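Local coordinates for cellulosome protein dockerin type I (Clostridium thermocellum, PDB 2WZ8) that probably binds plant cell-wall carbohydrate for the cellulosome through a calcium-bearing family 35 carbohydrate-binding module, at residues I8-A13 with I141-I146; V66-A71 with Y137-D142; D85-I90 with F129-S134; K98-F103 with R112-D117. One frame throughout, in Å; residues are numbered along the deposited sequence. Where two conformers were deposited one is given.

Contact 1 (I8-A13 with I141-I146). With CA (calcium ion), chain B.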
# COMPACT_ATOMS: atom_id res chain seq x y z
N ILE A 8 -5.36 15.53 -2.79
CA ILE A 8 -6.04 16.07 -1.64
C ILE A 8 -5.36 15.71 -0.33
O ILE A 8 -5.40 16.48 0.63
CB ILE A 8 -7.57 15.83 -1.67
CG1 ILE A 8 -8.08 15.07 -0.47
CG2 ILE A 8 -8.04 15.24 -3.01
CD1 ILE A 8 -9.54 15.12 -0.45
N ASN A 9 -4.61 14.61 -0.34
CA ASN A 9 -3.75 14.23 0.81
C ASN A 9 -2.66 13.17 0.41
O ASN A 9 -2.89 12.33 -0.44
CB ASN A 9 -4.63 13.75 2.00
CG ASN A 9 -5.24 14.92 2.84
OD1 ASN A 9 -4.51 15.80 3.27
ND2 ASN A 9 -6.57 14.90 3.09
N VAL A 10 -1.47 13.27 0.97
CA VAL A 10 -0.40 12.24 0.88
C VAL A 10 -0.14 11.63 2.24
O VAL A 10 -0.10 12.33 3.25
CB VAL A 10 0.91 12.82 0.35
CG1 VAL A 10 2.02 11.80 0.32
CG2 VAL A 10 0.65 13.47 -1.06
N TYR A 11 0.02 10.31 2.25
CA TYR A 11 0.26 9.54 3.47
C TYR A 11 1.44 8.58 3.26
O TYR A 11 1.42 7.69 2.41
CB TYR A 11 -0.97 8.72 3.87
CG TYR A 11 -2.23 9.57 3.97
CD1 TYR A 11 -2.57 10.18 5.16
CD2 TYR A 11 -3.02 9.81 2.86
CE1 TYR A 11 -3.72 10.99 5.25
CE2 TYR A 11 -4.15 10.63 2.94
CZ TYR A 11 -4.50 11.19 4.14
OH TYR A 11 -5.62 12.01 4.21
N GLU A 12 2.45 8.77 4.10
CA GLU A 12 3.60 7.87 4.08
C GLU A 12 3.20 6.53 4.67
O GLU A 12 2.49 6.47 5.67
CB GLU A 12 4.76 8.46 4.87
CG GLU A 12 5.35 9.69 4.24
CD GLU A 12 6.15 9.47 2.93
OE1 GLU A 12 6.42 8.30 2.55
OE2 GLU A 12 6.51 10.52 2.30
N ALA A 13 3.70 5.45 4.08
CA ALA A 13 3.40 4.12 4.61
C ALA A 13 3.87 3.99 6.08
O ALA A 13 3.24 3.37 6.93
CB ALA A 13 4.06 3.08 3.73
N ILE A 141 5.60 -0.85 0.11
CA ILE A 141 4.81 0.37 -0.05
C ILE A 141 5.54 1.55 0.57
O ILE A 141 5.94 1.50 1.73
CB ILE A 141 3.40 0.25 0.51
CG1 ILE A 141 2.70 -1.01 -0.05
CG2 ILE A 141 2.58 1.54 0.29
CD1 ILE A 141 2.35 -0.97 -1.44
N ASP A 142 5.75 2.57 -0.25
CA ASP A 142 6.45 3.81 0.17
C ASP A 142 5.49 4.85 0.77
O ASP A 142 5.68 5.40 1.87
CB ASP A 142 7.22 4.36 -1.03
CG ASP A 142 8.05 5.58 -0.72
OD1 ASP A 142 8.18 5.96 0.47
OD2 ASP A 142 8.66 6.10 -1.68
N LYS A 143 4.46 5.13 -0.00
CA LYS A 143 3.42 6.12 0.34
C LYS A 143 2.23 5.94 -0.59
O LYS A 143 2.31 5.24 -1.58
CB LYS A 143 3.96 7.56 0.23
CG LYS A 143 4.44 7.94 -1.12
CD LYS A 143 4.68 9.45 -1.24
CE LYS A 143 5.35 9.84 -2.53
NZ LYS A 143 5.47 11.33 -2.73
N ILE A 144 1.13 6.58 -0.23
CA ILE A 144 -0.04 6.75 -1.08
C ILE A 144 -0.44 8.21 -1.15
O ILE A 144 -0.11 9.01 -0.28
CB ILE A 144 -1.23 5.86 -0.62
CG1 ILE A 144 -1.85 6.36 0.68
CG2 ILE A 144 -0.86 4.35 -0.54
CD1 ILE A 144 -3.09 5.60 1.09
N ALA A 145 -1.13 8.55 -2.23
CA ALA A 145 -1.75 9.84 -2.39
C ALA A 145 -3.17 9.68 -2.85
O ALA A 145 -3.46 8.77 -3.63
CB ALA A 145 -0.96 10.69 -3.39
N ILE A 146 -4.04 10.54 -2.36
CA ILE A 146 -5.44 10.49 -2.74
C ILE A 146 -5.75 11.72 -3.56
O ILE A 146 -5.50 12.85 -3.12
CB ILE A 146 -6.36 10.48 -1.49
CG1 ILE A 146 -6.04 9.27 -0.61
CG2 ILE A 146 -7.85 10.49 -1.87
CD1 ILE A 146 -6.40 7.93 -1.23
CA CA B . 7.85 6.51 2.63

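Contact 2 (V66-A71 with Y137-D142). With CA (calcium ion), chain B.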
# COMPACT_ATOMS: atom_id res chain seq x y z
N VAL A 66 -0.43 4.80 -5.58
CA VAL A 66 0.41 4.00 -4.70
C VAL A 66 1.83 4.03 -5.24
O VAL A 66 2.08 3.67 -6.39
CB VAL A 66 -0.09 2.54 -4.62
CG1 VAL A 66 0.79 1.68 -3.67
CG2 VAL A 66 -1.57 2.45 -4.18
N GLN A 67 2.75 4.46 -4.39
CA GLN A 67 4.18 4.42 -4.71
C GLN A 67 4.80 3.21 -4.02
O GLN A 67 4.66 3.03 -2.84
CB GLN A 67 4.90 5.71 -4.32
CG GLN A 67 6.36 5.73 -4.76
CD GLN A 67 6.96 7.10 -4.83
OE1 GLN A 67 7.91 7.43 -4.08
NE2 GLN A 67 6.43 7.90 -5.71
N PHE A 68 5.47 2.40 -4.82
CA PHE A 68 5.85 1.04 -4.40
C PHE A 68 7.13 0.57 -5.09
O PHE A 68 7.52 1.12 -6.13
CB PHE A 68 4.69 0.06 -4.68
CG PHE A 68 4.50 -0.22 -6.15
CD1 PHE A 68 5.12 -1.30 -6.75
CD2 PHE A 68 3.76 0.66 -6.93
CE1 PHE A 68 5.01 -1.53 -8.10
CE2 PHE A 68 3.67 0.45 -8.30
CZ PHE A 68 4.28 -0.65 -8.88
N ALA A 69 7.73 -0.49 -4.52
CA ALA A 69 8.83 -1.21 -5.16
C ALA A 69 8.49 -2.68 -5.23
O ALA A 69 7.90 -3.23 -4.33
CB ALA A 69 10.15 -0.96 -4.45
N ASN A 70 8.91 -3.31 -6.32
CA ASN A 70 8.72 -4.74 -6.53
C ASN A 70 9.77 -5.28 -7.48
O ASN A 70 9.68 -5.02 -8.67
CB ASN A 70 7.32 -5.05 -7.11
CG ASN A 70 7.23 -6.50 -7.62
OD1 ASN A 70 7.97 -7.37 -7.15
ND2 ASN A 70 6.35 -6.74 -8.59
N ALA A 71 10.74 -6.05 -6.97
CA ALA A 71 11.80 -6.64 -7.81
C ALA A 71 11.81 -8.15 -7.75
O ALA A 71 12.84 -8.77 -7.99
CB ALA A 71 13.19 -6.07 -7.46
N TYR A 137 3.73 -12.20 -1.42
CA TYR A 137 3.91 -10.87 -0.84
C TYR A 137 3.39 -9.76 -1.73
O TYR A 137 3.48 -9.81 -2.97
CB TYR A 137 5.39 -10.58 -0.54
CG TYR A 137 5.96 -11.47 0.55
CD1 TYR A 137 5.85 -11.11 1.89
CD2 TYR A 137 6.54 -12.68 0.24
CE1 TYR A 137 6.34 -11.93 2.88
CE2 TYR A 137 7.04 -13.51 1.23
CZ TYR A 137 6.92 -13.12 2.54
OH TYR A 137 7.44 -13.94 3.52
N ALA A 138 2.84 -8.76 -1.07
CA ALA A 138 2.58 -7.45 -1.70
C ALA A 138 3.88 -6.73 -2.03
O ALA A 138 4.92 -7.06 -1.48
CB ALA A 138 1.74 -6.56 -0.76
N PRO A 139 3.84 -5.77 -2.95
CA PRO A 139 5.01 -4.92 -3.08
C PRO A 139 5.31 -4.21 -1.76
O PRO A 139 4.44 -4.06 -0.89
CB PRO A 139 4.59 -3.89 -4.12
CG PRO A 139 3.13 -3.83 -4.00
CD PRO A 139 2.68 -5.20 -3.65
N ASN A 140 6.54 -3.72 -1.68
CA ASN A 140 6.91 -2.77 -0.61
C ASN A 140 6.21 -1.44 -0.90
O ASN A 140 6.22 -0.96 -2.03
CB ASN A 140 8.42 -2.59 -0.54
CG ASN A 140 9.14 -3.82 -0.11
OD1 ASN A 140 8.53 -4.78 0.37
ND2 ASN A 140 10.45 -3.81 -0.25
N ILE A 141 5.60 -0.85 0.11
CA ILE A 141 4.81 0.37 -0.05
C ILE A 141 5.54 1.55 0.57
O ILE A 141 5.94 1.50 1.73
CB ILE A 141 3.40 0.25 0.51
CG1 ILE A 141 2.70 -1.01 -0.05
CG2 ILE A 141 2.58 1.54 0.29
CD1 ILE A 141 2.35 -0.97 -1.44
N ASP A 142 5.75 2.57 -0.25
CA ASP A 142 6.45 3.81 0.17
C ASP A 142 5.49 4.85 0.77
O ASP A 142 5.68 5.40 1.87
CB ASP A 142 7.22 4.36 -1.03
CG ASP A 142 8.05 5.58 -0.72
OD1 ASP A 142 8.18 5.96 0.47
OD2 ASP A 142 8.66 6.10 -1.68
CA CA B . 7.85 6.51 2.63

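Contact 3 (D85-I90 with F129-S134)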
# COMPACT_ATOMS: atom_id res chain seq x y z
N ASP A 85 4.87 -9.94 -11.31
CA ASP A 85 3.99 -9.02 -10.62
C ASP A 85 3.89 -9.52 -9.18
O ASP A 85 4.05 -10.72 -8.90
CB ASP A 85 2.60 -9.02 -11.26
CG ASP A 85 2.51 -8.27 -12.59
OD1 ASP A 85 3.50 -7.72 -13.11
OD2 ASP A 85 1.36 -8.23 -13.11
N ARG A 86 3.62 -8.61 -8.27
CA ARG A 86 3.22 -8.92 -6.90
C ARG A 86 1.78 -8.50 -6.69
O ARG A 86 1.37 -7.39 -7.02
CB ARG A 86 4.12 -8.21 -5.89
CG ARG A 86 5.38 -8.96 -5.57
CD ARG A 86 6.17 -8.38 -4.43
NE ARG A 86 7.15 -9.33 -3.90
CZ ARG A 86 7.76 -9.24 -2.72
NH1 ARG A 86 7.52 -8.21 -1.93
NH2 ARG A 86 8.65 -10.16 -2.38
N TYR A 87 1.03 -9.43 -6.13
CA TYR A 87 -0.40 -9.20 -5.83
C TYR A 87 -0.56 -8.57 -4.47
O TYR A 87 0.12 -8.90 -3.53
CB TYR A 87 -1.14 -10.54 -5.87
CG TYR A 87 -2.64 -10.47 -5.65
CD1 TYR A 87 -3.50 -10.20 -6.70
CD2 TYR A 87 -3.18 -10.67 -4.41
CE1 TYR A 87 -4.84 -10.16 -6.52
CE2 TYR A 87 -4.57 -10.61 -4.21
CZ TYR A 87 -5.38 -10.35 -5.28
OH TYR A 87 -6.75 -10.31 -5.10
N CYS A 88 -1.51 -7.67 -4.38
CA CYS A 88 -1.97 -7.14 -3.12
C CYS A 88 -3.47 -7.04 -3.03
O CYS A 88 -4.11 -6.65 -3.99
CB CYS A 88 -1.35 -5.76 -2.86
SG CYS A 88 -1.44 -5.16 -1.18
N SER A 89 -4.00 -7.37 -1.85
CA SER A 89 -5.40 -7.15 -1.51
C SER A 89 -5.51 -5.77 -0.87
O SER A 89 -4.72 -5.41 0.00
CB SER A 89 -5.89 -8.20 -0.48
OG SER A 89 -5.84 -9.52 -1.01
N ILE A 90 -6.53 -5.03 -1.26
CA ILE A 90 -6.79 -3.69 -0.68
C ILE A 90 -8.21 -3.67 -0.15
O ILE A 90 -9.17 -3.90 -0.90
CB ILE A 90 -6.59 -2.60 -1.78
CG1 ILE A 90 -5.13 -2.73 -2.33
CG2 ILE A 90 -6.97 -1.22 -1.26
CD1 ILE A 90 -4.81 -1.94 -3.55
N PHE A 129 -3.69 -2.89 3.25
CA PHE A 129 -2.93 -3.62 2.24
C PHE A 129 -2.44 -4.92 2.90
O PHE A 129 -1.86 -4.93 3.99
CB PHE A 129 -1.70 -2.79 1.83
CG PHE A 129 -2.02 -1.56 1.01
CD1 PHE A 129 -1.75 -1.54 -0.35
CD2 PHE A 129 -2.48 -0.43 1.60
CE1 PHE A 129 -1.99 -0.38 -1.10
CE2 PHE A 129 -2.79 0.71 0.86
CZ PHE A 129 -2.50 0.73 -0.49
N TYR A 130 -2.75 -6.03 2.25
CA TYR A 130 -2.31 -7.34 2.74
C TYR A 130 -2.25 -8.37 1.63
O TYR A 130 -2.76 -8.14 0.54
CB TYR A 130 -3.27 -7.83 3.83
CG TYR A 130 -4.70 -8.15 3.40
CD1 TYR A 130 -5.05 -9.46 3.11
CD2 TYR A 130 -5.68 -7.17 3.28
CE1 TYR A 130 -6.33 -9.77 2.74
CE2 TYR A 130 -6.97 -7.49 2.89
CZ TYR A 130 -7.28 -8.78 2.61
OH TYR A 130 -8.59 -9.12 2.25
N ASN A 131 -1.62 -9.49 1.90
CA ASN A 131 -1.71 -10.63 1.01
C ASN A 131 -1.79 -11.88 1.87
O ASN A 131 -0.86 -12.18 2.61
CB ASN A 131 -0.51 -10.65 0.04
CG ASN A 131 -0.61 -11.75 -0.99
OD1 ASN A 131 -1.13 -12.83 -0.71
ND2 ASN A 131 -0.02 -11.53 -2.17
N GLY A 132 -2.93 -12.55 1.81
CA GLY A 132 -3.23 -13.69 2.67
C GLY A 132 -2.69 -15.02 2.25
O GLY A 132 -2.80 -16.01 3.00
N THR A 133 -2.09 -15.07 1.08
CA THR A 133 -1.59 -16.32 0.52
C THR A 133 -0.20 -16.63 1.08
O THR A 133 0.73 -15.83 1.02
CB THR A 133 -1.64 -16.32 -1.01
OG1 THR A 133 -3.00 -16.11 -1.42
CG2 THR A 133 -1.11 -17.62 -1.60
N SER A 134 -0.07 -17.82 1.66
CA SER A 134 1.24 -18.23 2.20
C SER A 134 2.30 -18.14 1.10
O SER A 134 2.10 -18.62 -0.02
CB SER A 134 1.22 -19.67 2.78
OG SER A 134 1.39 -20.61 1.74
O HOH W 1 -4.99 -11.87 -0.08

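Contact 4 (K98-F103 with R112-D117). With MG (magnesium ion), chain C.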
# COMPACT_ATOMS: atom_id res chain seq x y z
N LYS A 98 -10.22 -5.72 -2.84
CA LYS A 98 -9.98 -5.49 -4.25
C LYS A 98 -8.55 -5.85 -4.52
O LYS A 98 -7.63 -5.26 -3.96
CB LYS A 98 -10.25 -4.03 -4.58
CG LYS A 98 -10.29 -3.67 -6.06
CD LYS A 98 -10.36 -2.16 -6.24
CE LYS A 98 -10.32 -1.72 -7.73
NZ LYS A 98 -10.99 -0.37 -7.96
N GLY A 99 -8.35 -6.83 -5.37
CA GLY A 99 -7.01 -7.30 -5.73
C GLY A 99 -6.39 -6.40 -6.78
O GLY A 99 -7.05 -5.92 -7.70
N HIS A 100 -5.09 -6.19 -6.65
CA HIS A 100 -4.31 -5.48 -7.67
C HIS A 100 -2.98 -6.16 -7.91
O HIS A 100 -2.28 -6.52 -6.97
CB HIS A 100 -4.08 -4.03 -7.22
CG HIS A 100 -3.62 -3.13 -8.33
ND1 HIS A 100 -4.48 -2.61 -9.27
CD2 HIS A 100 -2.39 -2.63 -8.62
CE1 HIS A 100 -3.79 -1.85 -10.11
NE2 HIS A 100 -2.52 -1.86 -9.75
N TYR A 101 -2.64 -6.31 -9.18
CA TYR A 101 -1.34 -6.84 -9.58
C TYR A 101 -0.43 -5.69 -9.91
O TYR A 101 -0.69 -4.88 -10.80
CB TYR A 101 -1.44 -7.79 -10.78
CG TYR A 101 -2.03 -9.13 -10.43
CD1 TYR A 101 -1.20 -10.18 -10.02
CD2 TYR A 101 -3.38 -9.36 -10.53
CE1 TYR A 101 -1.70 -11.40 -9.72
CE2 TYR A 101 -3.91 -10.65 -10.21
CZ TYR A 101 -3.03 -11.64 -9.81
OH TYR A 101 -3.48 -12.92 -9.49
N PHE A 102 0.62 -5.59 -9.10
CA PHE A 102 1.62 -4.53 -9.20
C PHE A 102 2.80 -4.97 -10.05
O PHE A 102 3.42 -6.02 -9.80
CB PHE A 102 2.13 -4.17 -7.81
CG PHE A 102 1.17 -3.35 -7.01
CD1 PHE A 102 1.25 -1.98 -7.03
CD2 PHE A 102 0.20 -3.95 -6.21
CE1 PHE A 102 0.35 -1.19 -6.30
CE2 PHE A 102 -0.65 -3.17 -5.44
CZ PHE A 102 -0.57 -1.80 -5.50
N PHE A 103 3.10 -4.15 -11.05
CA PHE A 103 4.19 -4.39 -11.99
C PHE A 103 5.55 -4.40 -11.28
O PHE A 103 5.71 -4.07 -10.11
CB PHE A 103 4.17 -3.41 -13.18
CG PHE A 103 4.32 -1.94 -12.81
CD1 PHE A 103 5.56 -1.42 -12.47
CD2 PHE A 103 3.24 -1.07 -12.84
CE1 PHE A 103 5.69 -0.08 -12.18
CE2 PHE A 103 3.39 0.26 -12.51
CZ PHE A 103 4.60 0.76 -12.19
N ARG A 112 8.08 3.25 -8.12
CA ARG A 112 7.21 3.75 -9.18
C ARG A 112 5.80 3.85 -8.64
O ARG A 112 5.54 3.53 -7.47
CB ARG A 112 7.23 2.84 -10.43
CG ARG A 112 8.58 2.81 -11.18
CD ARG A 112 8.72 3.91 -12.28
NE ARG A 112 9.14 5.16 -11.70
CZ ARG A 112 10.39 5.40 -11.30
NH1 ARG A 112 11.33 4.46 -11.44
NH2 ARG A 112 10.69 6.59 -10.78
N THR A 113 4.88 4.31 -9.47
CA THR A 113 3.47 4.49 -9.05
C THR A 113 2.51 3.74 -9.94
O THR A 113 2.72 3.49 -11.14
CB THR A 113 3.05 5.96 -9.00
OG1 THR A 113 3.15 6.53 -10.30
CG2 THR A 113 3.94 6.75 -8.02
N ASP A 114 1.39 3.40 -9.32
CA ASP A 114 0.20 2.89 -10.03
C ASP A 114 -1.04 3.38 -9.32
O ASP A 114 -0.99 3.78 -8.16
CB ASP A 114 0.22 1.36 -10.13
CG ASP A 114 -0.60 0.85 -11.29
OD1 ASP A 114 -1.13 1.63 -12.13
OD2 ASP A 114 -0.74 -0.40 -11.35
N ILE A 115 -2.13 3.40 -10.06
CA ILE A 115 -3.39 3.97 -9.58
C ILE A 115 -4.43 2.90 -9.40
O ILE A 115 -4.63 2.01 -10.24
CB ILE A 115 -3.92 5.05 -10.55
CG1 ILE A 115 -2.86 6.14 -10.76
CG2 ILE A 115 -5.28 5.63 -10.07
CD1 ILE A 115 -3.14 7.12 -11.94
N ILE A 116 -5.10 3.03 -8.27
CA ILE A 116 -6.20 2.15 -7.89
C ILE A 116 -7.38 3.01 -7.45
O ILE A 116 -7.24 3.86 -6.60
CB ILE A 116 -5.83 1.21 -6.72
CG1 ILE A 116 -4.60 0.35 -7.03
CG2 ILE A 116 -7.00 0.34 -6.35
CD1 ILE A 116 -4.06 -0.39 -5.85
N ASP A 117 -8.54 2.75 -8.02
CA ASP A 117 -9.72 3.51 -7.63
C ASP A 117 -10.27 2.94 -6.32
O ASP A 117 -10.33 1.73 -6.11
CB ASP A 117 -10.81 3.45 -8.71
CG ASP A 117 -10.51 4.34 -9.92
OD1 ASP A 117 -9.62 5.20 -9.91
OD2 ASP A 117 -11.24 4.19 -10.93
MG MG C . -2.35 1.44 -13.85
O HOH W 2 -8.74 0.73 -10.16
O HOH W 3 0.54 -2.77 -11.95
O HOH W 4 -2.09 -0.92 -13.65
O HOH W 5 -4.05 1.16 -12.66
O HOH W 6 -2.56 3.55 -13.51
O HOH W 7 -0.44 1.75 -14.82
O HOH W 8 -3.48 1.33 -15.48

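Contact 1 (I8-A13 with I141-I146)
D142 O serves two partners at once: calcium, 2.5 Å from this oxygen, and the backbone N of A13, which donates to D142 O at 3.0 Å from well above the carbonyl plane. The same residue also offers its carboxylate, OD1 lying 2.2 Å from calcium, so D142 clasps the ion with backbone and side chain together. From the partner strand E12 bends its chain about the CB-CG bond (chi2 -71°) and sets OE1 2.3 Å from calcium; E14, S33 and Q36 complete the site. The metal thus ties together one end of an antiparallel ladder. Further along, Y11 and I144 form a hydrogen-bonded pair, Y11 N reaching I144 O at 2.8 Å and almost straight. At the far end a classic beta bulge sets both I8 and N9 against I146: I8 N donates to I146 O at 2.7 Å, while N9 N gives the same oxygen a weak second bond. Side chains divide between two faces. On one, K143 runs extended past V10 CG1 and E12, and V10 CG2 rests 4.0 Å from A145 CB. On the other, Y11 lays CB against I144 CG1 and turns a ring edge, CE2, to I146 CG1 at 4.2 Å; its hydroxyl is bonded to Y55 N. Strand 9-12 is an edge strand of a four-stranded antiparallel sheet, with 140-147 between it and 60-69, and the face bearing Y11, I144 and I146 packs on F51 and V54 of strand 49-56 in the opposing sheet of the beta sandwich.

Contact 2 (V66-A71 with Y137-D142)
F68 and P139 meet where two neighbouring antiparallel strands of the beta sandwich, 60-69 and 140-147, begin to diverge. The side chain of F68 starts close to the partner: CB lies 3.2 Å from N140 O, with P139 CB and I141 CD1 a little farther off. With CG wedged between the backbone N and the carbonyl carbon (chi1 71°), the ring rises from the sheet past the proline; CG only grazes P139 CB, and CD1 makes the closer contact, 3.7 Å from P139 CB. Beyond that the ring leaves the partner segment and enters an aromatic cluster, stacking edge-to-face with F102 and F103. I141 extends the apolar layer, its CD1 standing 3.8 Å from V66 CG1 and also touching F68 CB, so the terminal methyl bridges two residues that project from the same face of strand 60-69. A69, between F68 and N70, turns to the other face together with N140. The backbone ladder is short. D142 N donates to Q67 O at 2.8 Å, a bond that probably helps to position the calcium ligand D142 from the strand beside it, and K143 also bonds to Q67, the mark of a classic beta bulge. A69 N then reaches N140 O at 2.9 Å. The return bond, N140 N to A69 O, is weak: 3.0 Å long but bent to 135° at the hydrogen, while P139 CB lies 3.4 Å from the same A69 O.

Contact 3 (D85-I90 with F129-S134)
S89 points its CB at the face of the Y130 ring, 3.5 Å from the centroid and only 13° off the normal, a CH-pi contact over the middle of one face. Y130 can offer that face because chi1 of 66° places its CG above its own backbone, which folds the ring over the neighbouring strand. Beneath it the same pair is joined by two backbone bonds, S89 N to Y130 O at 2.8 Å and Y130 N to S89 O at 3.1 Å. The other face of the sheet, with C88, I90 and F129, is also well packed: C88 SG approaches the edge of the F129 ring, 3.7 Å from CD1, and I90 runs alongside F129, its CD1 4.0 Å from F129 CE1. The ladder then gives way. N131 takes up the contact with its side chain, ND2 donating to Y87 O at 3.0 Å from far above the carbonyl plane and bonding S136 OG as well. N131 OD1 accepts from T133 N, an Asx turn that leads the chain into the exposed loop of G132, T133 and S134. Here water does the bridging, joining G132 N to S89 OG; that hydroxyl and Y87 OH both bond E97. Strand 86-92 lies between 98-102 and 123-130 in the five-stranded sheet, and the face carrying I90 and F129 packs inward on M64 of strand 60-69 in the sheet opposite.

Contact 4 (K98-F103 with R112-D117)
Both H100 (chi1 -165°) and D114 (chi1 -156°) swing CG anti to the backbone N, which sends imidazole and carboxylate across the gap between their strands until H100 NE2 donates to D114 OD2 at 2.8 Å. The oxygen lies in the imidazole plane, yet the imidazole reaches it from 54° above the carboxylate plane. Two waters also donate to OD2, and one of them belongs to the shell of a magnesium ion, so three donors grip this atom. D114 OD1 binds the magnesium at 2.1 Å; five waters complete its six ligands, one of them bonded to I115 O. This bonding probably favours a charged carboxylate. I116 comes from the opposite direction to H100 and lays CG1 over the middle of the imidazole face, 3.7 Å from the centroid, while its CD1 reaches F102 CZ at 3.8 Å. At one end K98 stretches fully out past I116, and K98 NZ donates to D117 O at 2.9 Å. At the other, F103 directs its ring edge at R112 CB and at T113 O, the latter 3.5 Å from F103 CZ. Side chains and water carry the contact, the strand axes being 9.2 Å apart at their closest. Strands 98-102 and 112-120 are outermost in the five- and four-stranded sheets respectively, beside 86-92 and 60-69, so the contact joins the two layers along one margin of the sandwich.

How the contacts relate
Along the chain the contacts are nested: contact 1 joins the two ends, contact 2 lies within it, then contact 3, with contact 4 innermost. Contacts 1 and 2, centres about 12 Å apart, share strand 140-147 and D142, so D142, a calcium ligand, is bonded to both neighbouring strands. Contact 3 belongs to the facing sheet, about 18 Å from contact 1 between centres, yet F129 touches I141 and I144 through the core. Contact 4 bridges the sheets, about 10 Å from contact 2 and 11 Å from contact 3, its strands bonded to 60-69 and 86-92. Together they build the two-layered beta sandwich of family 6 and 35 carbohydrate-binding modules, with calcium at one strand end and magnesium at a margin.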